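Topoisomerase IV subunit A (Escherichia coli, PDB 1ZVT) unlinks and probably relaxes DNA as part of topoisomerase IV, its C-terminal beta-pinwheel domain, the part described here, probably helping to choose the DNA substrate. Local coordinates at residues N44-F49 against C110-L115; I62-A67 against T75-L80; K97-S102 against S162-L167; Q199-I204 against K210-P215. All blocks are in the same frame, centred on the assembly; numbering follows the deposited sequence.

Contact 1. Residues N44-F49 against C110-L115; sequences NQPVVF and CTFNDL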
loop_
_atom_site.group_PDB
_atom_site.type_symbol
_atom_site.label_atom_id
_atom_site.label_comp_id
_atom_site.label_asym_id
_atom_site.label_seq_id
_atom_site.Cartn_x
_atom_site.Cartn_y
_atom_site.Cartn_z
ATOM N N ASN A 44 -1.413 23.008 -0.577
ATOM C CA ASN A 44 -2.556 23.070 -1.484
ATOM C C ASN A 44 -2.810 21.786 -2.268
ATOM O O ASN A 44 -3.405 21.818 -3.351
ATOM C CB ASN A 44 -2.439 24.276 -2.436
ATOM C CG ASN A 44 -1.235 24.195 -3.358
ATOM O OD1 ASN A 44 -0.281 23.447 -3.117
ATOM N ND2 ASN A 44 -1.266 24.988 -4.435
ATOM N N GLN A 45 -2.369 20.649 -1.727
ATOM C CA GLN A 45 -2.651 19.361 -2.345
ATOM C C GLN A 45 -3.268 18.489 -1.245
ATOM O O GLN A 45 -2.946 18.671 -0.086
ATOM C CB GLN A 45 -1.389 18.740 -2.984
ATOM C CG GLN A 45 -0.660 17.660 -2.215
ATOM C CD GLN A 45 0.733 17.319 -2.778
ATOM O OE1 GLN A 45 1.679 18.039 -2.560
ATOM N NE2 GLN A 45 0.840 16.212 -3.499
ATOM N N PRO A 46 -4.180 17.578 -1.598
ATOM C CA PRO A 46 -4.784 16.779 -0.524
ATOM C C PRO A 46 -3.841 15.681 0.000
ATOM O O PRO A 46 -2.954 15.228 -0.730
ATOM C CB PRO A 46 -5.991 16.137 -1.216
ATOM C CG PRO A 46 -5.542 15.992 -2.628
ATOM C CD PRO A 46 -4.736 17.236 -2.915
ATOM N N VAL A 47 -4.041 15.289 1.259
ATOM C CA VAL A 47 -3.480 14.044 1.780
ATOM C C VAL A 47 -4.576 12.992 1.821
ATOM O O VAL A 47 -5.716 13.294 2.146
ATOM C CB VAL A 47 -2.775 14.220 3.165
ATOM C CG1 VAL A 47 -3.671 14.878 4.222
ATOM C CG2 VAL A 47 -2.185 12.852 3.642
ATOM N N VAL A 48 -4.231 11.774 1.411
ATOM C CA VAL A 48 -5.216 10.698 1.267
ATOM C C VAL A 48 -4.895 9.587 2.270
ATOM O O VAL A 48 -3.720 9.312 2.535
ATOM C CB VAL A 48 -5.198 10.160 -0.172
ATOM C CG1 VAL A 48 -5.758 8.767 -0.257
ATOM C CG2 VAL A 48 -5.973 11.113 -1.094
ATOM N N PHE A 49 -5.948 8.975 2.817
ATOM C CA PHE A 49 -5.872 7.859 3.744
ATOM C C PHE A 49 -6.668 6.712 3.151
ATOM O O PHE A 49 -7.743 6.909 2.557
ATOM C CB PHE A 49 -6.446 8.256 5.114
ATOM C CG PHE A 49 -5.699 9.392 5.742
ATOM C CD1 PHE A 49 -6.107 10.707 5.538
ATOM C CD2 PHE A 49 -4.541 9.143 6.482
ATOM C CE1 PHE A 49 -5.373 11.782 6.084
ATOM C CE2 PHE A 49 -3.796 10.217 7.024
ATOM C CZ PHE A 49 -4.230 11.532 6.818
ATOM N N CYS A 110 -4.515 2.676 -10.851
ATOM C CA CYS A 110 -5.324 3.901 -10.866
ATOM C C CYS A 110 -4.406 5.106 -10.714
ATOM O O CYS A 110 -3.187 4.949 -10.734
ATOM C CB CYS A 110 -6.406 3.903 -9.778
ATOM S SG CYS A 110 -5.820 3.908 -8.047
ATOM N N THR A 111 -4.985 6.304 -10.632
ATOM C CA THR A 111 -4.196 7.488 -10.307
ATOM C C THR A 111 -4.559 7.972 -8.899
ATOM O O THR A 111 -5.597 7.599 -8.350
ATOM C CB THR A 111 -4.440 8.655 -11.288
ATOM O OG1 THR A 111 -5.812 9.055 -11.218
ATOM C CG2 THR A 111 -4.055 8.264 -12.742
ATOM N N PHE A 112 -3.705 8.821 -8.341
ATOM C CA PHE A 112 -3.945 9.415 -7.009
ATOM C C PHE A 112 -5.294 10.132 -6.972
ATOM O O PHE A 112 -6.029 10.070 -5.964
ATOM C CB PHE A 112 -2.799 10.376 -6.674
ATOM C CG PHE A 112 -2.898 11.010 -5.302
ATOM C CD1 PHE A 112 -2.547 10.302 -4.162
ATOM C CD2 PHE A 112 -3.326 12.330 -5.160
ATOM C CE1 PHE A 112 -2.627 10.898 -2.878
ATOM C CE2 PHE A 112 -3.428 12.935 -3.872
ATOM C CZ PHE A 112 -3.068 12.204 -2.733
ATOM N N ASN A 113 -5.633 10.812 -8.063
ATOM C CA ASN A 113 -6.910 11.506 -8.146
ATOM C C ASN A 113 -8.103 10.597 -7.845
ATOM O O ASN A 113 -9.072 11.039 -7.233
ATOM C CB ASN A 113 -7.090 12.179 -9.506
ATOM C CG ASN A 113 -8.264 13.119 -9.510
ATOM O OD1 ASN A 113 -9.206 12.947 -10.281
ATOM N ND2 ASN A 113 -8.248 14.076 -8.601
ATOM N N ASP A 114 -8.015 9.323 -8.242
ATOM C CA ASP A 114 -9.082 8.359 -8.010
ATOM C C ASP A 114 -9.300 8.073 -6.544
ATOM O O ASP A 114 -10.365 7.616 -6.175
ATOM C CB ASP A 114 -8.783 7.041 -8.716
ATOM C CG ASP A 114 -8.839 7.181 -10.224
ATOM O OD1 ASP A 114 -9.757 7.879 -10.718
ATOM O OD2 ASP A 114 -7.982 6.595 -10.903
ATOM N N LEU A 115 -8.288 8.342 -5.725
ATOM C CA LEU A 115 -8.416 8.150 -4.270
ATOM C C LEU A 115 -9.010 9.372 -3.567
ATOM O O LEU A 115 -9.416 9.279 -2.417
ATOM C CB LEU A 115 -7.055 7.836 -3.656
ATOM C CG LEU A 115 -6.579 6.385 -3.734
ATOM C CD1 LEU A 115 -6.330 5.993 -5.151
ATOM C CD2 LEU A 115 -5.296 6.251 -2.950
#
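Phe112 and Leu115 of residues 110-115 meet Pro46 and Val48 of 44-49, an apolar contact buried between two strand systems. At Thr111 the chain leaves strand 106-111 and turns. Thr111 N gives a nearly straight bond (174°) to Asp114 OD2, 3.0 Å away, met on the anti side, 31° out of the carboxylate plane, while Asp114 N returns a bond to Thr111 O; the two bonds close the turn that follows the strand. Phe112 holds CG anti to its own N (chi1 -178°), which sends the ring out toward 44-49. Phe112 CZ receives Val48 CG2 at 3.5 Å, obliquely to the ring, and Pro46 O at 3.6 Å, close to the ring plane at its edge; Pro46 CG lies 3.9 Å from Phe112 CE2. Strand 47-51 belongs to one four-stranded blade of the beta-pinwheel and strand 106-111 to another, and the ring lies between the two blades, with Leu90 of strand 86-90 also against it. Further on, Leu115 N bonds back to Phe112 O. The Leu115 side chain crosses Val48 at about a right angle, Leu115 CD2 lying 3.7 Å from Val48 CG1, so the two branches of Val48 serve different partners.

Contact 2. Residues I62-A67 against T75-L80; sequences ITLPSA and TGKLTL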
loop_
_atom_site.group_PDB
_atom_site.type_symbol
_atom_site.label_atom_id
_atom_site.label_comp_id
_atom_site.label_asym_id
_atom_site.label_seq_id
_atom_site.Cartn_x
_atom_site.Cartn_y
_atom_site.Cartn_z
ATOM N N ILE A 62 -4.664 22.218 5.338
ATOM C CA ILE A 62 -4.875 23.481 6.080
ATOM C C ILE A 62 -5.815 23.313 7.286
ATOM O O ILE A 62 -5.863 24.183 8.189
ATOM C CB ILE A 62 -5.320 24.646 5.161
ATOM C CG1 ILE A 62 -6.608 24.314 4.427
ATOM C CG2 ILE A 62 -4.200 24.961 4.155
ATOM C CD1 ILE A 62 -7.866 24.601 5.170
ATOM N N THR A 63 -6.549 22.200 7.294
ATOM C CA THR A 63 -7.498 21.901 8.370
ATOM C C THR A 63 -6.846 21.091 9.504
ATOM O O THR A 63 -7.505 20.768 10.500
ATOM C CB THR A 63 -8.703 21.099 7.839
ATOM O OG1 THR A 63 -8.268 19.801 7.416
ATOM C CG2 THR A 63 -9.397 21.801 6.679
ATOM N N LEU A 64 -5.565 20.752 9.357
ATOM C CA LEU A 64 -4.882 19.914 10.350
ATOM C C LEU A 64 -4.045 20.771 11.309
ATOM O O LEU A 64 -3.563 21.844 10.912
ATOM C CB LEU A 64 -3.994 18.871 9.654
ATOM C CG LEU A 64 -4.734 17.838 8.810
ATOM C CD1 LEU A 64 -3.735 16.914 8.124
ATOM C CD2 LEU A 64 -5.713 17.051 9.671
ATOM N N PRO A 65 -3.852 20.299 12.558
ATOM C CA PRO A 65 -3.027 21.019 13.532
ATOM C C PRO A 65 -1.537 20.965 13.170
ATOM O O PRO A 65 -1.114 20.101 12.398
ATOM C CB PRO A 65 -3.313 20.278 14.848
ATOM C CG PRO A 65 -3.673 18.888 14.426
ATOM C CD PRO A 65 -4.401 19.045 13.107
ATOM N N SER A 66 -0.750 21.888 13.724
ATOM C CA SER A 66 0.677 21.953 13.403
ATOM C C SER A 66 1.517 20.932 14.177
ATOM O O SER A 66 0.987 20.141 14.951
ATOM C CB SER A 66 1.202 23.367 13.676
ATOM O OG SER A 66 1.460 23.526 15.058
ATOM N N ALA A 67 2.841 20.996 13.990
ATOM C CA ALA A 67 3.771 20.035 14.610
ATOM C C ALA A 67 3.697 20.042 16.128
ATOM O O ALA A 67 3.836 19.007 16.767
ATOM C CB ALA A 67 5.199 20.322 14.162
ATOM N N THR A 75 -10.598 9.967 13.524
ATOM C CA THR A 75 -12.035 9.716 13.719
ATOM C C THR A 75 -12.847 11.003 13.839
ATOM O O THR A 75 -14.065 10.977 13.636
ATOM C CB THR A 75 -12.304 8.831 14.939
ATOM O OG1 THR A 75 -11.640 9.393 16.071
ATOM C CG2 THR A 75 -11.801 7.406 14.702
ATOM N N GLY A 76 -12.190 12.124 14.165
ATOM C CA GLY A 76 -12.853 13.434 14.206
ATOM C C GLY A 76 -13.016 14.055 12.825
ATOM O O GLY A 76 -13.705 15.076 12.669
ATOM N N LYS A 77 -12.381 13.450 11.822
ATOM C CA LYS A 77 -12.391 14.002 10.479
ATOM C C LYS A 77 -12.994 13.058 9.457
ATOM O O LYS A 77 -13.464 13.512 8.420
ATOM C CB LYS A 77 -10.975 14.431 10.021
ATOM C CG LYS A 77 -10.567 15.836 10.511
ATOM C CD LYS A 77 -9.989 16.713 9.397
ATOM C CE LYS A 77 -9.578 18.104 9.899
ATOM N NZ LYS A 77 -10.314 18.630 11.114
ATOM N N LEU A 78 -12.971 11.757 9.755
ATOM C CA LEU A 78 -13.425 10.716 8.810
ATOM C C LEU A 78 -14.437 9.819 9.453
ATOM O O LEU A 78 -14.331 9.515 10.649
ATOM C CB LEU A 78 -12.242 9.836 8.369
ATOM C CG LEU A 78 -10.944 10.522 7.954
ATOM C CD1 LEU A 78 -9.867 9.443 7.639
ATOM C CD2 LEU A 78 -11.193 11.429 6.745
ATOM N N THR A 79 -15.404 9.379 8.646
ATOM C CA THR A 79 -16.436 8.446 9.100
ATOM C C THR A 79 -15.963 7.058 8.730
ATOM O O THR A 79 -16.133 6.620 7.590
ATOM C CB THR A 79 -17.763 8.690 8.403
ATOM O OG1 THR A 79 -18.156 10.053 8.593
ATOM C CG2 THR A 79 -18.835 7.756 8.980
ATOM N N LEU A 80 -15.313 6.394 9.676
ATOM C CA LEU A 80 -14.793 5.055 9.433
ATOM C C LEU A 80 -15.861 4.004 9.701
ATOM O O LEU A 80 -16.671 4.169 10.623
ATOM C CB LEU A 80 -13.557 4.807 10.297
ATOM C CG LEU A 80 -12.373 5.769 10.118
ATOM C CD1 LEU A 80 -11.250 5.447 11.095
ATOM C CD2 LEU A 80 -11.853 5.755 8.687
#
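Lys77 reaches across to Thr63 and Leu64, and this long side chain supplies more than half of the small surface that the two loops bury. Its methylene carbons, rather than the ammonium group, do most of the touching. The bend at chi2 (-132°) carries Lys77 CE to two oxygens of one residue, Thr63 OG1 at 3.3 Å and the backbone Thr63 O at 3.4 Å, and the further bend at chi4 turns NZ. CE is bonded to a charged nitrogen, so its hydrogens are probably polarised enough to suit weak contacts with oxygen; NZ pairs with Glu72 OE2 in a salt bridge.

Thr63 faces Lys77 with its hydroxyl, which lies between its own backbone N and carbonyl carbon (chi1 67°). Asp60 O binds that hydroxyl and so limits its rotation. Leu64 adds only CD2, 4.0 Å from Lys77 CE. Replacing Lys77 by an alanine would probably strip Glu72 of its positive mate and uncover this side of Thr63 and Leu64.

The loop 62-67 carries the chain from strand 55-59 of one blade to strand 72-73, an edge strand of the preceding blade, and 75-80 leads back toward strand 86-90, a strand exchange characteristic of the beta-pinwheel. Leu64 meanwhile rests on Ile59 and, across the blade boundary, on Val14 of strand 13-18.

Contact 3. Residues K97-S102 against S162-L167; sequences KLLMAS and SDLPQL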
loop_
_atom_site.group_PDB
_atom_site.type_symbol
_atom_site.label_atom_id
_atom_site.label_comp_id
_atom_site.label_asym_id
_atom_site.label_seq_id
_atom_site.Cartn_x
_atom_site.Cartn_y
_atom_site.Cartn_z
ATOM N N LYS A 97 0.438 7.400 -11.017
ATOM C CA LYS A 97 -0.104 6.035 -11.044
ATOM C C LYS A 97 0.206 5.242 -9.786
ATOM O O LYS A 97 1.310 5.342 -9.233
ATOM C CB LYS A 97 0.415 5.280 -12.270
ATOM C CG LYS A 97 -0.072 5.865 -13.609
ATOM C CD LYS A 97 -1.438 5.309 -13.991
ATOM C CE LYS A 97 -2.023 5.985 -15.230
ATOM N NZ LYS A 97 -1.332 5.577 -16.499
ATOM N N LEU A 98 -0.772 4.432 -9.364
ATOM C CA LEU A 98 -0.672 3.628 -8.143
ATOM C C LEU A 98 -1.183 2.247 -8.435
ATOM O O LEU A 98 -2.045 2.071 -9.308
ATOM C CB LEU A 98 -1.574 4.211 -7.047
ATOM C CG LEU A 98 -1.456 5.691 -6.715
ATOM C CD1 LEU A 98 -2.562 6.097 -5.757
ATOM C CD2 LEU A 98 -0.086 5.914 -6.075
ATOM N N LEU A 99 -0.666 1.267 -7.708
ATOM C CA LEU A 99 -1.217 -0.087 -7.773
ATOM C C LEU A 99 -2.043 -0.344 -6.514
ATOM O O LEU A 99 -1.499 -0.313 -5.403
ATOM C CB LEU A 99 -0.076 -1.110 -7.883
ATOM C CG LEU A 99 -0.385 -2.599 -7.717
ATOM C CD1 LEU A 99 -1.366 -3.047 -8.806
ATOM C CD2 LEU A 99 0.902 -3.426 -7.785
ATOM N N MET A 100 -3.327 -0.660 -6.701
ATOM C CA MET A 100 -4.240 -1.009 -5.605
ATOM C C MET A 100 -4.557 -2.487 -5.698
ATOM O O MET A 100 -4.751 -3.008 -6.799
ATOM C CB MET A 100 -5.557 -0.230 -5.722
ATOM C CG MET A 100 -5.434 1.279 -5.562
ATOM S SD MET A 100 -4.719 1.800 -3.972
ATOM C CE MET A 100 -5.681 0.922 -2.776
ATOM N N ALA A 101 -4.613 -3.175 -4.556
ATOM C CA ALA A 101 -4.849 -4.615 -4.583
ATOM C C ALA A 101 -5.357 -5.130 -3.257
ATOM O O ALA A 101 -5.195 -4.478 -2.202
ATOM C CB ALA A 101 -3.560 -5.359 -4.986
ATOM N N SER A 102 -5.980 -6.304 -3.313
ATOM C CA SER A 102 -6.368 -7.021 -2.097
ATOM C C SER A 102 -5.569 -8.319 -1.972
ATOM O O SER A 102 -5.020 -8.853 -2.957
ATOM C CB SER A 102 -7.864 -7.348 -2.136
ATOM O OG SER A 102 -8.110 -8.345 -3.118
ATOM N N SER A 162 2.070 -2.786 -16.617
ATOM C CA SER A 162 1.171 -2.347 -17.710
ATOM C C SER A 162 0.141 -3.400 -18.117
ATOM O O SER A 162 -0.867 -3.060 -18.727
ATOM C CB SER A 162 1.979 -1.918 -18.942
ATOM O OG SER A 162 2.864 -2.947 -19.354
ATOM N N ASP A 163 0.400 -4.672 -17.807
ATOM C CA ASP A 163 -0.545 -5.762 -18.087
ATOM C C ASP A 163 -1.811 -5.713 -17.227
ATOM O O ASP A 163 -2.842 -6.298 -17.592
ATOM C CB ASP A 163 0.124 -7.131 -17.898
ATOM C CG ASP A 163 0.975 -7.551 -19.084
ATOM O OD1 ASP A 163 1.100 -6.755 -20.047
ATOM O OD2 ASP A 163 1.513 -8.686 -19.036
ATOM N N LEU A 164 -1.744 -5.021 -16.096
ATOM C CA LEU A 164 -2.883 -4.917 -15.213
ATOM C C LEU A 164 -3.778 -3.731 -15.604
ATOM O O LEU A 164 -3.319 -2.571 -15.597
ATOM C CB LEU A 164 -2.394 -4.755 -13.769
ATOM C CG LEU A 164 -3.474 -4.834 -12.687
ATOM C CD1 LEU A 164 -4.176 -6.179 -12.662
ATOM C CD2 LEU A 164 -2.830 -4.567 -11.358
ATOM N N PRO A 165 -5.048 -4.005 -15.968
ATOM C CA PRO A 165 -5.934 -2.932 -16.422
ATOM C C PRO A 165 -6.110 -1.813 -15.409
ATOM O O PRO A 165 -6.128 -2.048 -14.191
ATOM C CB PRO A 165 -7.270 -3.654 -16.672
ATOM C CG PRO A 165 -6.878 -5.057 -17.018
ATOM C CD PRO A 165 -5.720 -5.322 -16.050
ATOM N N GLN A 166 -6.220 -0.595 -15.938
ATOM C CA GLN A 166 -6.502 0.588 -15.141
ATOM C C GLN A 166 -7.998 0.720 -14.852
ATOM O O GLN A 166 -8.821 0.565 -15.746
ATOM C CB GLN A 166 -5.952 1.838 -15.843
ATOM C CG GLN A 166 -6.187 3.133 -15.074
ATOM C CD GLN A 166 -5.399 4.317 -15.605
ATOM O OE1 GLN A 166 -4.628 4.197 -16.559
ATOM N NE2 GLN A 166 -5.576 5.473 -14.969
ATOM N N LEU A 167 -8.336 0.984 -13.596
ATOM C CA LEU A 167 -9.714 1.208 -13.152
ATOM C C LEU A 167 -9.742 2.387 -12.186
ATOM O O LEU A 167 -8.689 2.816 -11.698
ATOM C CB LEU A 167 -10.266 -0.040 -12.444
ATOM C CG LEU A 167 -10.468 -1.315 -13.270
ATOM C CD1 LEU A 167 -10.851 -2.454 -12.338
ATOM C CD2 LEU A 167 -11.519 -1.138 -14.412
#
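Leu99 and Leu164 mark the nearest approach of the two backbones, with 9.0 Å between Leu99 CA and Leu164 CA, so strand 97-101 and the loop 162-167 meet through side chains alone. Both leucines hold CG anti to the backbone N (chi1 169° in Leu99, -171° in Leu164), and their side chains then cross at about a right angle. Leu99 CD1 and Leu164 CD2 are 3.3 Å apart, closer than ordinary van der Waals contact, so the spot is crowded and the exact spacing is doubtful. Leu193 and Val195 of strand 190-196 also pack on Leu99.

The pair spans two blades of the beta-pinwheel. Strand 97-101 is an inner strand of its sheet, whereas 162-167 follows strand 155-160 of the next sheet and leads to strand 173-174, which crosses back to the edge of the first.

Nearer the surface, Gln166 stretches its extended chain across Lys97 at about a right angle. Lys97 CE comes obliquely to the amide and lies nearly as close to its nitrogen as to its oxygen, 3.6 Å from Gln166 NE2 and 3.4 Å from Gln166 OE1. A methylene thus meets the amide, while the lysine side chain also touches Val109 and Thr111 of strand 106-111.

Contact 4. Residues Q199-I204 against K210-P215; sequences QSTLTI and KIKLRP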
loop_
_atom_site.group_PDB
_atom_site.type_symbol
_atom_site.label_atom_id
_atom_site.label_comp_id
_atom_site.label_asym_id
_atom_site.label_seq_id
_atom_site.Cartn_x
_atom_site.Cartn_y
_atom_site.Cartn_z
ATOM N N GLN A 199 15.820 -4.353 -13.550
ATOM C CA GLN A 199 17.068 -5.009 -13.157
ATOM C C GLN A 199 17.222 -5.120 -11.634
ATOM O O GLN A 199 18.336 -5.092 -11.095
ATOM C CB GLN A 199 18.285 -4.315 -13.803
ATOM C CG GLN A 199 18.425 -4.580 -15.321
ATOM C CD GLN A 199 18.582 -6.076 -15.666
ATOM O OE1 GLN A 199 19.609 -6.688 -15.371
ATOM N NE2 GLN A 199 17.556 -6.660 -16.296
ATOM N N SER A 200 16.098 -5.257 -10.934
ATOM C CA SER A 200 16.138 -5.413 -9.480
ATOM C C SER A 200 16.604 -6.788 -8.999
ATOM O O SER A 200 16.436 -7.813 -9.696
ATOM C CB SER A 200 14.755 -5.122 -8.884
ATOM O OG SER A 200 14.312 -3.834 -9.254
ATOM N N THR A 201 17.159 -6.803 -7.785
ATOM C CA THR A 201 17.514 -8.027 -7.070
ATOM C C THR A 201 16.729 -8.010 -5.770
ATOM O O THR A 201 16.592 -6.956 -5.167
ATOM C CB THR A 201 19.029 -8.084 -6.758
ATOM O OG1 THR A 201 19.761 -8.141 -7.989
ATOM C CG2 THR A 201 19.389 -9.274 -5.887
ATOM N N LEU A 202 16.173 -9.168 -5.404
ATOM C CA LEU A 202 15.465 -9.378 -4.136
ATOM C C LEU A 202 16.216 -10.405 -3.309
ATOM O O LEU A 202 16.563 -11.492 -3.801
ATOM C CB LEU A 202 14.041 -9.896 -4.377
ATOM C CG LEU A 202 12.981 -8.807 -4.572
ATOM C CD1 LEU A 202 12.930 -8.339 -6.000
ATOM C CD2 LEU A 202 11.652 -9.368 -4.167
ATOM N N THR A 203 16.442 -10.080 -2.046
ATOM C CA THR A 203 17.005 -11.039 -1.120
ATOM C C THR A 203 15.926 -11.271 -0.080
ATOM O O THR A 203 15.453 -10.326 0.521
ATOM C CB THR A 203 18.278 -10.499 -0.462
ATOM O OG1 THR A 203 19.259 -10.231 -1.485
ATOM C CG2 THR A 203 18.845 -11.489 0.517
ATOM N N ILE A 204 15.538 -12.526 0.100
ATOM C CA ILE A 204 14.390 -12.864 0.945
ATOM C C ILE A 204 14.869 -13.797 2.038
ATOM O O ILE A 204 15.549 -14.790 1.747
ATOM C CB ILE A 204 13.265 -13.540 0.093
ATOM C CG1 ILE A 204 12.823 -12.627 -1.059
ATOM C CG2 ILE A 204 12.069 -13.948 0.956
ATOM C CD1 ILE A 204 11.801 -13.249 -2.009
ATOM N N LYS A 210 18.039 -18.064 3.457
ATOM C CA LYS A 210 18.186 -16.880 2.622
ATOM C C LYS A 210 18.091 -17.295 1.160
ATOM O O LYS A 210 18.679 -18.302 0.776
ATOM C CB LYS A 210 19.587 -16.280 2.876
ATOM C CG LYS A 210 19.798 -14.900 2.312
ATOM C CD LYS A 210 21.185 -14.748 1.724
ATOM C CE LYS A 210 22.268 -14.457 2.767
ATOM N NZ LYS A 210 22.688 -13.011 2.743
ATOM N N ILE A 211 17.333 -16.560 0.342
ATOM C CA ILE A 211 17.464 -16.730 -1.108
ATOM C C ILE A 211 17.681 -15.393 -1.772
ATOM O O ILE A 211 17.097 -14.390 -1.373
ATOM C CB ILE A 211 16.294 -17.491 -1.816
ATOM C CG1 ILE A 211 14.945 -16.804 -1.589
ATOM C CG2 ILE A 211 16.237 -18.958 -1.383
ATOM C CD1 ILE A 211 13.933 -17.048 -2.733
ATOM N N LYS A 212 18.545 -15.390 -2.777
ATOM C CA LYS A 212 18.874 -14.186 -3.511
ATOM C C LYS A 212 18.386 -14.381 -4.951
ATOM O O LYS A 212 18.742 -15.368 -5.616
ATOM C CB LYS A 212 20.382 -13.912 -3.451
ATOM C CG LYS A 212 20.777 -12.583 -4.094
ATOM C CD LYS A 212 22.243 -12.225 -3.874
ATOM C CE LYS A 212 22.413 -10.747 -4.213
ATOM N NZ LYS A 212 23.749 -10.370 -4.785
ATOM N N LEU A 213 17.528 -13.478 -5.412
ATOM C CA LEU A 213 16.951 -13.578 -6.738
ATOM C C LEU A 213 17.402 -12.387 -7.544
ATOM O O LEU A 213 16.859 -11.299 -7.396
ATOM C CB LEU A 213 15.419 -13.616 -6.653
ATOM C CG LEU A 213 14.897 -14.693 -5.708
ATOM C CD1 LEU A 213 13.432 -14.458 -5.375
ATOM C CD2 LEU A 213 15.122 -16.073 -6.324
ATOM N N ARG A 214 18.416 -12.584 -8.380
ATOM C CA ARG A 214 18.833 -11.530 -9.297
ATOM C C ARG A 214 17.885 -11.512 -10.496
ATOM O O ARG A 214 17.027 -12.392 -10.610
ATOM C CB ARG A 214 20.271 -11.756 -9.785
ATOM C CG ARG A 214 21.313 -11.886 -8.678
ATOM C CD ARG A 214 22.560 -12.555 -9.251
ATOM N NE ARG A 214 22.203 -13.800 -9.938
ATOM C CZ ARG A 214 23.049 -14.579 -10.612
ATOM N NH1 ARG A 214 24.338 -14.260 -10.704
ATOM N NH2 ARG A 214 22.596 -15.682 -11.201
ATOM N N PRO A 215 18.048 -10.534 -11.412
ATOM C CA PRO A 215 17.212 -10.514 -12.618
ATOM C C PRO A 215 17.128 -11.872 -13.317
ATOM O O PRO A 215 16.042 -12.257 -13.774
ATOM C CB PRO A 215 17.906 -9.483 -13.504
ATOM C CG PRO A 215 18.526 -8.553 -12.528
ATOM C CD PRO A 215 18.981 -9.394 -11.383
#
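Leu202 and Leu213, and next to them Ile204 and Ile211, are the hydrogen-bonded pairs of an antiparallel hairpin formed by strands 201-206 and 209-213. Each pair spends both its N-H groups and both its carbonyls. Leu202 N reaches Leu213 O at 3.0 Å; the return bond from Leu213 N to Leu202 O is shorter, 2.7 Å. The second pair is bonded in both directions as well, with Ile204 N to Ile211 O at 2.8 Å and Ile211 N to Ile204 O at 2.9 Å. Between them Thr203 faces Lys212 as a non-hydrogen-bonded pair, and the backbones of Thr201 and Thr203 bond instead to Asp244 and Glu242 of strand 240-244, which makes 201-206 the middle strand of its sheet. Ahead of the strand, Ser200 OG hydrogen-bonds Pro197 O.

Side chains sort by face. Ile204 CD1 meets Leu213 CD1 at 3.9 Å, on the face where Leu202 packs on Leu148. The other face has Thr201, whose CG2 lies 3.8 Å from Lys212 CE and whose OG1, turned beside its own N (chi1 -64°), sits 3.7 Å from Pro215 CD. With an alanine at Thr201, the stem of Lys212 and the ring of Pro215 would probably lose their shared cover. Arg214, the N-cap of the short helix 215-219, directs NH2 to a salt bridge with Glu217.

Cohesion here is therefore carried chiefly by the backbone; leucines and isoleucines pack on one face, while on the other threonine methyls lie along lysine stems.

The four contacts are spread along the pinwheel. Contact 1 opens first along the chain and encloses contact 2, whose centre lies about 16 Å away; contact 3 starts before contact 1 has finished, so their segments alternate. Those two share a sheet, strands 97-101 and 106-111 being neighbours in it, and they touch directly through a probable backbone hydrogen bond from Leu98 to Cys110. Contact 4 comes last, inside the final sheet, about 40 Å from contact 2 between centres and on the opposite side of the chain's centre. Contacts 1 to 3 thus join successive blades while contact 4 holds one together, consistent with a curved domain built by linking repeated sheets.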